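Local structure of phiAB6 tailspike (Unidentified phage, 5JS4) at residues N275-A280 / G296-G301; P335-L340 / A362-I367. The protein probably binds the exopolysaccharide of Acinetobacter baumannii and cuts it into fragments as the trimeric tailspike of a bacteriophage. All blocks are in the same frame, centred on the assembly; numbering follows the deposited sequence.

Running from the N terminus, the chain lays down strand 275-277, travels through strands 282-286 and 290-291, and returns beside its starting point as strand 296-298; segment 296-301 thus closes contact 1, 15 residues after segment 275-280 ends. Segment 335-340 opens contact 2, and 21 residues later, strand 353-358 among them, segment 362-367 closes it. The two contacts follow one another in series, neither nested nor crossed, with centres about 10 Å apart. They share a face of the beta-helix because strands 296-298 and 336-338 are neighbours: Leu297 N lies 2.8 Å from Thr336 O, a probable hydrogen bond, and Leu297 CD2 packs on Leu340 CD2.

Contact 1: N275-A280 / G296-G301; sequences NLYLGA and GLVGNG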
# COMPACT_ATOMS: atom_id res chain seq x y z
N ASN A 275 -3.31 32.84 8.08
CA ASN A 275 -2.20 32.30 8.85
C ASN A 275 -1.33 33.37 9.47
O ASN A 275 -1.28 34.51 8.98
CB ASN A 275 -1.32 31.41 7.96
CG ASN A 275 -2.09 30.28 7.29
OD1 ASN A 275 -1.88 29.99 6.11
ND2 ASN A 275 -2.98 29.66 8.03
N LEU A 276 -0.65 33.00 10.56
CA LEU A 276 0.43 33.79 11.12
C LEU A 276 1.73 33.40 10.43
O LEU A 276 2.00 32.22 10.23
CB LEU A 276 0.53 33.56 12.64
CG LEU A 276 1.63 34.35 13.38
CD1 LEU A 276 1.18 34.73 14.79
CD2 LEU A 276 2.94 33.58 13.45
N TYR A 277 2.52 34.41 10.05
CA TYR A 277 3.80 34.21 9.38
C TYR A 277 4.94 34.79 10.19
O TYR A 277 4.80 35.83 10.84
CB TYR A 277 3.79 34.86 7.99
CG TYR A 277 2.78 34.22 7.08
CD1 TYR A 277 1.47 34.67 7.03
CD2 TYR A 277 3.12 33.13 6.28
CE1 TYR A 277 0.53 34.08 6.21
CE2 TYR A 277 2.19 32.53 5.46
CZ TYR A 277 0.90 33.01 5.43
OH TYR A 277 -0.04 32.41 4.61
N LEU A 278 6.08 34.11 10.15
CA LEU A 278 7.31 34.64 10.72
C LEU A 278 8.07 35.44 9.67
O LEU A 278 7.86 35.25 8.47
CB LEU A 278 8.20 33.50 11.23
CG LEU A 278 7.57 32.55 12.25
CD1 LEU A 278 8.59 31.51 12.67
CD2 LEU A 278 7.04 33.30 13.47
N GLY A 279 8.93 36.34 10.12
CA GLY A 279 9.83 37.07 9.24
C GLY A 279 10.92 36.18 8.68
O GLY A 279 11.03 35.01 9.06
N ALA A 280 11.74 36.73 7.79
CA ALA A 280 12.73 35.93 7.06
C ALA A 280 13.72 35.22 7.98
O ALA A 280 13.97 34.03 7.84
CB ALA A 280 13.48 36.80 6.06
N GLY A 296 -3.95 29.77 11.24
CA GLY A 296 -2.93 28.74 11.14
C GLY A 296 -1.55 29.33 11.38
O GLY A 296 -1.40 30.53 11.63
N LEU A 297 -0.54 28.48 11.28
CA LEU A 297 0.82 28.86 11.63
C LEU A 297 1.78 28.45 10.52
O LEU A 297 1.89 27.26 10.20
CB LEU A 297 1.20 28.20 12.96
CG LEU A 297 2.57 28.50 13.55
CD1 LEU A 297 2.82 30.00 13.70
CD2 LEU A 297 2.70 27.81 14.90
N VAL A 298 2.46 29.43 9.94
CA VAL A 298 3.46 29.21 8.91
C VAL A 298 4.79 29.79 9.38
O VAL A 298 4.89 30.98 9.67
CB VAL A 298 3.05 29.85 7.57
CG1 VAL A 298 4.10 29.61 6.50
CG2 VAL A 298 1.70 29.32 7.12
N GLY A 299 5.80 28.93 9.48
CA GLY A 299 7.11 29.35 9.96
C GLY A 299 7.98 29.92 8.86
O GLY A 299 7.50 30.26 7.78
N ASN A 300 9.27 30.02 9.15
CA ASN A 300 10.26 30.50 8.19
C ASN A 300 11.28 29.42 7.85
O ASN A 300 12.44 29.71 7.57
CB ASN A 300 10.93 31.79 8.70
CG ASN A 300 11.53 31.65 10.08
OD1 ASN A 300 11.62 30.56 10.65
ND2 ASN A 300 11.96 32.77 10.64
N GLY A 301 10.83 28.17 7.88
CA GLY A 301 11.64 27.05 7.45
C GLY A 301 11.51 25.84 8.34
O GLY A 301 11.28 25.96 9.56
O HOH W 1 6.52 32.89 7.26
O HOH W 2 14.55 31.22 8.55
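Leu276 is gripped by strand 296-298 through both of its backbone polar atoms: its N donates to Gly296 O at 2.8 Å, almost straight at 174°, and its O receives Val298 N at 2.8 Å. Where the two parallel strands end, Leu278 N makes only a weak bond to Val298 O.

A side-chain bond takes over past the strand ends. In Asn300, CG is wedged between the backbone N and carbonyl carbon (chi1 54°), which sets the amide beside the Gly279 carbonyl; ND2 then donates to Gly279 O at 2.9 Å, with that oxygen close to the amide plane. Two waters lie in the same region, one near Leu278 O and Gly299 O, the other near Ala280 O and Asn300 O.

Apolar packing occupies both faces. Leu276 and Leu297 run side by side, CD2 of the former 3.6 Å from CD1 of the latter, with helix 260-268 against Leu276 and strand 353-358 against Leu297. On the other face, the Tyr277 ring leans obliquely on Val298, CE2 to CB 3.5 Å, while Val298 CG2 also meets Asn275 CB at 3.8 Å. Separately, Asn275 ND2 comes to 3.2 Å from Gly296 CA, a van der Waals contact and not a bond.

Strands stacked in parallel from successive turns, with a helix over the first of them, are characteristic of the N-terminal end of a pectate lyase-like right-handed beta-helix.

Contact 2: P335-L340 / A362-I367; sequences PTIQNL and ANIDHI
Ile337 lies beside Ile364, the two side chains pointing the same way into the close-packed face of the contact. Each has CG1 anti to its carbonyl carbon (chi1 -53° and -63°), a shared setting that lines up the branches and brings CD1 of Ile337 to 4.1 Å from CD1 of Ile364. The other branch of Ile337, CG2, meets Ile367 CG2 at 4.0 Å, and this same methyl of Ile367 also touches Leu340 CB. Beneath the isoleucines the backbones pair in parallel: Asn363 N donates to Pro335 O at 2.7 Å, Ile337 N to Asn363 O, and Asp365 N to Ile337 O. Asn339 and His366 both bend the chain in the left-handed helical region, so the two strands turn together; weak bonds from Asn339 N to Asp365 O and His366 O carry the pairing round the corner to Leu340 N, which donates to His366 O at 3.1 Å.

The opposite face is polar and more loosely joined. Gln338 and Asp365 run alongside without a bond, OE1 of the glutamine 4.0 Å from OD1 of the aspartate, their planes 75° apart. At the strand start a water bridges the two strands: it donates to Pro335 O and accepts from Thr336 OG1 at 2.8 Å and Asn363 ND2 at 2.9 Å. The third subunit covers much of this face, its Asn389 bonding Asn363 OD1 and its Trp391 packing on Asn363. Gln338 here, and Asn339 and His366 at the corner, are partly exposed.

Within the beta-helix, side chains of strand 353-358, from another sheet, meet Ile337, Leu340 and Ala362 across the core, strand 296-298 flanks 336-338, and strand 381-393 continues the stack beyond 362-370, placing Phe385 and Phe387 against Ile364.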
# COMPACT_ATOMS: atom_id res chain seq x y z
N PRO A 335 -6.40 25.55 10.48
CA PRO A 335 -6.20 24.26 9.81
C PRO A 335 -4.82 24.04 9.18
O PRO A 335 -4.64 23.05 8.49
CB PRO A 335 -7.27 24.29 8.71
CG PRO A 335 -7.40 25.73 8.37
CD PRO A 335 -7.20 26.48 9.66
N THR A 336 -3.88 24.94 9.43
CA THR A 336 -2.55 24.87 8.82
C THR A 336 -1.47 24.99 9.88
O THR A 336 -1.50 25.91 10.69
CB THR A 336 -2.36 26.02 7.81
OG1 THR A 336 -3.38 25.96 6.80
CG2 THR A 336 -0.98 25.98 7.16
N ILE A 337 -0.53 24.04 9.87
CA ILE A 337 0.77 24.22 10.52
C ILE A 337 1.80 23.76 9.50
O ILE A 337 1.79 22.59 9.12
CB ILE A 337 0.94 23.40 11.82
CG1 ILE A 337 -0.22 23.67 12.79
CG2 ILE A 337 2.26 23.75 12.49
CD1 ILE A 337 -0.23 22.77 14.01
N GLN A 338 2.67 24.65 9.05
CA GLN A 338 3.62 24.28 8.00
C GLN A 338 4.90 25.10 7.99
O GLN A 338 4.93 26.23 8.47
CB GLN A 338 2.95 24.36 6.62
CG GLN A 338 2.56 25.76 6.18
CD GLN A 338 2.03 25.79 4.75
OE1 GLN A 338 1.31 24.89 4.32
NE2 GLN A 338 2.39 26.84 4.01
N ASN A 339 5.95 24.49 7.43
CA ASN A 339 7.19 25.18 7.14
C ASN A 339 7.77 25.79 8.42
O ASN A 339 8.17 26.95 8.43
CB ASN A 339 6.94 26.27 6.09
CG ASN A 339 8.21 26.90 5.57
OD1 ASN A 339 9.18 26.21 5.29
ND2 ASN A 339 8.21 28.22 5.43
N LEU A 340 7.81 24.99 9.48
CA LEU A 340 8.02 25.51 10.82
C LEU A 340 9.04 24.71 11.62
O LEU A 340 9.05 23.49 11.58
CB LEU A 340 6.70 25.52 11.58
CG LEU A 340 6.73 25.95 13.05
CD1 LEU A 340 7.13 27.41 13.19
CD2 LEU A 340 5.37 25.69 13.69
N ALA A 362 -7.48 19.53 8.97
CA ALA A 362 -6.14 20.05 9.21
C ALA A 362 -5.17 19.58 8.13
O ALA A 362 -5.28 18.46 7.64
CB ALA A 362 -5.63 19.61 10.57
N ASN A 363 -4.25 20.47 7.78
CA ASN A 363 -3.08 20.14 6.98
C ASN A 363 -1.84 20.55 7.76
O ASN A 363 -1.57 21.74 7.92
CB ASN A 363 -3.09 20.89 5.65
CG ASN A 363 -4.15 20.36 4.70
OD1 ASN A 363 -4.16 19.18 4.36
ND2 ASN A 363 -5.03 21.25 4.24
N ILE A 364 -1.11 19.56 8.27
CA ILE A 364 0.13 19.80 8.98
C ILE A 364 1.24 19.17 8.16
O ILE A 364 1.19 17.98 7.88
CB ILE A 364 0.11 19.20 10.40
CG1 ILE A 364 -0.99 19.87 11.23
CG2 ILE A 364 1.47 19.35 11.06
CD1 ILE A 364 -1.32 19.16 12.53
N ASP A 365 2.23 19.96 7.76
CA ASP A 365 3.33 19.42 6.97
C ASP A 365 4.61 20.24 7.05
O ASP A 365 4.58 21.46 7.21
CB ASP A 365 2.92 19.27 5.51
CG ASP A 365 2.54 20.57 4.87
OD1 ASP A 365 1.39 20.98 5.03
OD2 ASP A 365 3.40 21.19 4.19
N HIS A 366 5.73 19.53 6.92
CA HIS A 366 7.05 20.14 6.91
C HIS A 366 7.28 20.93 8.19
O HIS A 366 7.44 22.15 8.18
CB HIS A 366 7.25 21.00 5.66
CG HIS A 366 7.16 20.23 4.39
ND1 HIS A 366 8.27 19.76 3.72
CD2 HIS A 366 6.09 19.81 3.67
CE1 HIS A 366 7.89 19.10 2.64
NE2 HIS A 366 6.57 19.11 2.59
N ILE A 367 7.27 20.20 9.31
CA ILE A 367 7.54 20.79 10.61
C ILE A 367 8.64 20.03 11.35
O ILE A 367 8.86 18.84 11.12
CB ILE A 367 6.27 20.88 11.49
CG1 ILE A 367 5.74 19.49 11.87
CG2 ILE A 367 5.20 21.70 10.78
CD1 ILE A 367 4.64 19.51 12.91
O HOH W 3 -4.85 23.87 5.57